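Local coordinates for protein putative esterase Rv1847/MT1895 (Mycobacterium tuberculosis, PDB 3S4K) that probably hydrolyses acyl-CoA thioesters as a hotdog-fold thioesterase of the PaaI family, possibly acting on 1,4-dihydroxy-2-naphthoyl-CoA, at residues V53-E64 with N89-S98. Sequence-based numbering, arbitrary orientation.
With EDO (1,2-ethanediol), chain D; EDO (1,2-ethanediol), chain H.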
loop_
_atom_site.group_PDB
_atom_site.type_symbol
_atom_site.label_atom_id
_atom_site.label_comp_id
_atom_site.label_asym_id
_atom_site.label_seq_id
_atom_site.Cartn_x
_atom_site.Cartn_y
_atom_site.Cartn_z
ATOM N N VAL A 53 -8.506 12.824 4.786
ATOM C CA VAL A 53 -7.099 12.642 5.117
ATOM C C VAL A 53 -6.460 11.681 4.105
ATOM O O VAL A 53 -7.158 11.018 3.362
ATOM C CB VAL A 53 -6.884 12.142 6.579
ATOM C CG1 VAL A 53 -7.394 13.190 7.580
ATOM C CG2 VAL A 53 -7.547 10.818 6.810
ATOM N N VAL A 54 -5.135 11.615 4.075
ATOM C CA VAL A 54 -4.435 10.826 3.063
ATOM C C VAL A 54 -4.862 9.353 3.169
ATOM O O VAL A 54 -4.888 8.779 4.273
ATOM C CB VAL A 54 -2.898 10.935 3.231
ATOM C CG1 VAL A 54 -2.161 9.995 2.237
ATOM C CG2 VAL A 54 -2.428 12.405 3.102
ATOM N N HIS A 55 -5.209 8.744 2.040
ATOM C CA HIS A 55 -5.494 7.297 1.947
ATOM C C HIS A 55 -4.231 6.519 2.307
ATOM O O HIS A 55 -3.149 6.767 1.759
ATOM C CB HIS A 55 -5.929 6.981 0.527
ATOM C CG HIS A 55 -6.505 5.615 0.331
ATOM N ND1 HIS A 55 -5.767 4.463 0.487
ATOM C CD2 HIS A 55 -7.734 5.222 -0.090
ATOM C CE1 HIS A 55 -6.520 3.417 0.191
ATOM N NE2 HIS A 55 -7.718 3.850 -0.158
ATOM N N GLY A 56 -4.339 5.615 3.274
ATOM C CA GLY A 56 -3.173 4.848 3.714
ATOM C C GLY A 56 -2.421 4.153 2.589
ATOM O O GLY A 56 -1.177 4.010 2.619
ATOM N N GLY A 57 -3.179 3.694 1.606
ATOM C CA GLY A 57 -2.626 3.127 0.374
ATOM C C GLY A 57 -1.574 3.972 -0.306
ATOM O O GLY A 57 -0.674 3.439 -0.952
ATOM N N VAL A 58 -1.708 5.297 -0.216
ATOM C CA VAL A 58 -0.729 6.224 -0.810
ATOM C C VAL A 58 0.636 6.047 -0.169
ATOM O O VAL A 58 1.654 5.912 -0.861
ATOM C CB VAL A 58 -1.205 7.685 -0.648
ATOM C CG1 VAL A 58 -0.105 8.721 -0.979
ATOM C CG2 VAL A 58 -2.462 7.913 -1.473
ATOM N N TYR A 59 0.642 6.000 1.159
ATOM C CA TYR A 59 1.865 5.743 1.917
ATOM C C TYR A 59 2.419 4.346 1.653
ATOM O O TYR A 59 3.618 4.194 1.441
ATOM C CB TYR A 59 1.652 5.913 3.421
ATOM C CG TYR A 59 1.270 7.318 3.839
ATOM C CD1 TYR A 59 1.980 8.415 3.392
ATOM C CD2 TYR A 59 0.237 7.534 4.736
ATOM C CE1 TYR A 59 1.633 9.706 3.775
ATOM C CE2 TYR A 59 -0.119 8.819 5.139
ATOM C CZ TYR A 59 0.580 9.892 4.670
ATOM O OH TYR A 59 0.230 11.157 5.084
ATOM N N CYS A 60 1.567 3.330 1.707
ATOM C CA CYS A 60 1.995 1.996 1.265
ATOM C C CYS A 60 2.723 2.013 -0.075
ATOM O O CYS A 60 3.769 1.407 -0.235
ATOM C CB CYS A 60 0.809 1.074 1.186
ATOM S SG CYS A 60 0.029 0.725 2.758
ATOM N N ALA A 61 2.158 2.724 -1.043
ATOM C CA ALA A 61 2.704 2.762 -2.382
ATOM C C ALA A 61 4.031 3.504 -2.461
ATOM O O ALA A 61 4.983 3.084 -3.126
ATOM C CB ALA A 61 1.663 3.399 -3.341
ATOM N N MET A 62 4.086 4.627 -1.764
ATOM C CA MET A 62 5.310 5.430 -1.631
ATOM C C MET A 62 6.440 4.586 -1.066
ATOM O O MET A 62 7.566 4.553 -1.593
ATOM C CB MET A 62 5.098 6.592 -0.657
ATOM C CG MET A 62 4.568 7.874 -1.241
ATOM S SD MET A 62 4.803 9.206 -0.028
ATOM C CE MET A 62 6.551 9.572 -0.150
ATOM N N ILE A 63 6.132 3.895 0.019
ATOM C CA ILE A 63 7.079 3.027 0.707
ATOM C C ILE A 63 7.540 1.937 -0.255
ATOM O O ILE A 63 8.721 1.669 -0.372
ATOM C CB ILE A 63 6.438 2.495 2.020
ATOM C CG1 ILE A 63 6.439 3.611 3.060
ATOM C CG2 ILE A 63 7.126 1.183 2.551
ATOM C CD1 ILE A 63 5.408 3.441 4.155
ATOM N N GLU A 64 6.610 1.361 -1.003
ATOM C CA GLU A 64 6.956 0.299 -1.958
ATOM C C GLU A 64 7.920 0.788 -3.044
ATOM O O GLU A 64 8.939 0.134 -3.337
ATOM C CB GLU A 64 5.667 -0.266 -2.572
ATOM C CG GLU A 64 5.875 -1.450 -3.523
ATOM C CD GLU A 64 6.198 -2.751 -2.823
ATOM O OE1 GLU A 64 6.124 -2.811 -1.574
ATOM O OE2 GLU A 64 6.528 -3.731 -3.545
ATOM N N ASN A 89 5.101 -6.048 2.209
ATOM C CA ASN A 89 5.105 -4.617 2.546
ATOM C C ASN A 89 4.286 -4.456 3.817
ATOM O O ASN A 89 3.071 -4.784 3.836
ATOM C CB ASN A 89 4.519 -3.765 1.403
ATOM C CG ASN A 89 4.397 -2.260 1.748
ATOM O OD1 ASN A 89 3.925 -1.862 2.834
ATOM N ND2 ASN A 89 4.738 -1.410 0.755
ATOM N N ASN A 90 4.944 -3.987 4.878
ATOM C CA ASN A 90 4.332 -3.894 6.200
ATOM C C ASN A 90 4.497 -2.471 6.674
ATOM O O ASN A 90 5.601 -2.065 7.040
ATOM C CB ASN A 90 4.986 -4.875 7.168
ATOM C CG ASN A 90 4.210 -5.010 8.465
ATOM O OD1 ASN A 90 3.630 -4.065 8.927
ATOM N ND2 ASN A 90 4.191 -6.208 9.037
ATOM N N THR A 91 3.382 -1.724 6.613
ATOM C CA THR A 91 3.362 -0.289 6.846
ATOM C C THR A 91 2.542 0.039 8.068
ATOM O O THR A 91 1.410 -0.451 8.232
ATOM C CB THR A 91 2.751 0.458 5.648
ATOM O OG1 THR A 91 3.614 0.287 4.533
ATOM C CG2 THR A 91 2.629 1.921 5.993
ATOM N N ASP A 92 3.110 0.885 8.922
ATOM C CA ASP A 92 2.404 1.398 10.095
ATOM C C ASP A 92 2.041 2.836 9.798
ATOM O O ASP A 92 2.864 3.605 9.288
ATOM C CB ASP A 92 3.294 1.321 11.343
ATOM C CG ASP A 92 3.595 -0.084 11.745
ATOM O OD1 ASP A 92 2.656 -0.823 12.184
ATOM O OD2 ASP A 92 4.770 -0.482 11.622
ATOM N N PHE A 93 0.790 3.171 10.080
ATOM C CA PHE A 93 0.269 4.506 9.912
ATOM C C PHE A 93 0.332 5.211 11.254
ATOM O O PHE A 93 -0.133 4.685 12.265
ATOM C CB PHE A 93 -1.170 4.429 9.423
ATOM C CG PHE A 93 -1.341 3.599 8.183
ATOM C CD1 PHE A 93 -0.703 3.953 6.990
ATOM C CD2 PHE A 93 -2.119 2.458 8.206
ATOM C CE1 PHE A 93 -0.866 3.202 5.850
ATOM C CE2 PHE A 93 -2.285 1.697 7.055
ATOM C CZ PHE A 93 -1.641 2.068 5.871
ATOM N N VAL A 94 0.874 6.425 11.262
ATOM C CA VAL A 94 1.166 7.117 12.492
ATOM C C VAL A 94 0.328 8.367 12.717
ATOM O O VAL A 94 -0.149 8.569 13.822
ATOM C CB VAL A 94 2.689 7.462 12.563
ATOM C CG1 VAL A 94 3.053 8.134 13.885
ATOM C CG2 VAL A 94 3.528 6.201 12.371
ATOM N N ARG A 95 0.134 9.191 11.682
ATOM C CA ARG A 95 -0.522 10.494 11.829
ATOM C C ARG A 95 -1.284 10.832 10.563
ATOM O O ARG A 95 -0.808 10.591 9.460
ATOM C CB ARG A 95 0.507 11.604 12.112
ATOM C CG ARG A 95 -0.114 12.989 12.392
ATOM C CD ARG A 95 0.925 14.024 12.798
ATOM N NE ARG A 95 1.419 13.820 14.154
ATOM C CZ ARG A 95 0.739 14.135 15.253
ATOM N NH1 ARG A 95 -0.473 14.660 15.158
ATOM N NH2 ARG A 95 1.271 13.916 16.447
ATOM N N SER A 96 -2.480 11.394 10.753
ATOM C CA SER A 96 -3.376 11.798 9.677
ATOM C C SER A 96 -3.194 13.279 9.313
ATOM O O SER A 96 -3.348 14.171 10.159
ATOM C CB SER A 96 -4.843 11.569 10.081
ATOM O OG SER A 96 -5.115 10.194 10.248
ATOM N N ILE A 97 -2.876 13.523 8.048
ATOM C CA ILE A 97 -2.779 14.882 7.500
ATOM C C ILE A 97 -3.647 14.980 6.239
ATOM O O ILE A 97 -4.088 13.966 5.714
ATOM C CB ILE A 97 -1.314 15.276 7.190
ATOM C CG1 ILE A 97 -0.720 14.414 6.060
ATOM C CG2 ILE A 97 -0.453 15.176 8.466
ATOM C CD1 ILE A 97 0.681 14.875 5.527
ATOM N N SER A 98 -3.902 16.213 5.788
ATOM C CA SER A 98 -4.816 16.494 4.683
ATOM C C SER A 98 -4.216 17.285 3.518
ATOM O O SER A 98 -4.886 17.462 2.484
ATOM C CB SER A 98 -6.003 17.283 5.225
ATOM O OG SER A 98 -6.828 16.443 5.986
HETATM C C1 EDO D . 1.365 4.013 15.129
HETATM O O1 EDO D . 1.117 3.078 14.077
HETATM C C2 EDO D . 0.055 4.502 15.729
HETATM O O2 EDO D . -0.643 3.414 16.361
HETATM C C1 EDO H . -4.892 5.352 8.057
HETATM O O1 EDO H . -6.319 5.195 7.904
HETATM C C2 EDO H . -4.457 6.772 7.710
HETATM O O2 EDO H . -4.970 7.747 8.627
HETATM O O HOH W 1 -1.733 11.086 6.904
#
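Asn89 spans the last turn of residues 56-64 with its amide nitrogen. ND2 donates to Glu64 OE1 at 3.1 Å, a fairly straight bond (166°) that lies in the amide plane and uses the anti lone pair of the carboxylate. A more bent bond, also 3.1 Å, runs from Asn89 ND2 to Cys60 O, which already accepts the helical Glu64 N on the other face of its carbonyl. With CG opposite the backbone N, the Glu64 chain bends at chi2 (75°) and so turns its carboxylate toward Asn89. Thr91 OG1 donates to Asn89 OD1 in the carbonyl plane, so both ends of the amide are held and its rotation is fixed; the methyl of Thr91 meets Ile63 CD1 tip to tip. One turn earlier, Cys60 SG sits at the edge of the Phe93 ring, 3.8 Å from CZ, a sulfur-aromatic contact, while Phe93 CE1 comes within 3.3 Å of Gly56 O. Gly56 has no side chain to keep the ring from the first turn, which His55 N-caps by accepting Gly57 N at ND1.

Beyond the strand, Val54 N donates to Ile97 O, and Val54 CG2 lies alongside Ile97 CG1. The Tyr59 hydroxyl touches that same CG1 and binds a water, 2.7 Å from OH, that also donates to Arg95 O and accepts from Ile97 N, tying the loop to the helix. Val54 CG1 sits over one face of the Tyr59 ring, toward its rim.

This is the central helix of the hotdog fold lying against its antiparallel sheet. The axes of helix segment 56-64 and strand segment 89-93 approach to 8.9 Å, with 132° between their directions. Tyr59 and Ile63 continue onto strands 115-123 and 129-140. Residues 89-92 pair with an antiparallel strand of the second subunit, extending the sheet across the dimer, where Cys60 packs on Cys60 of that subunit.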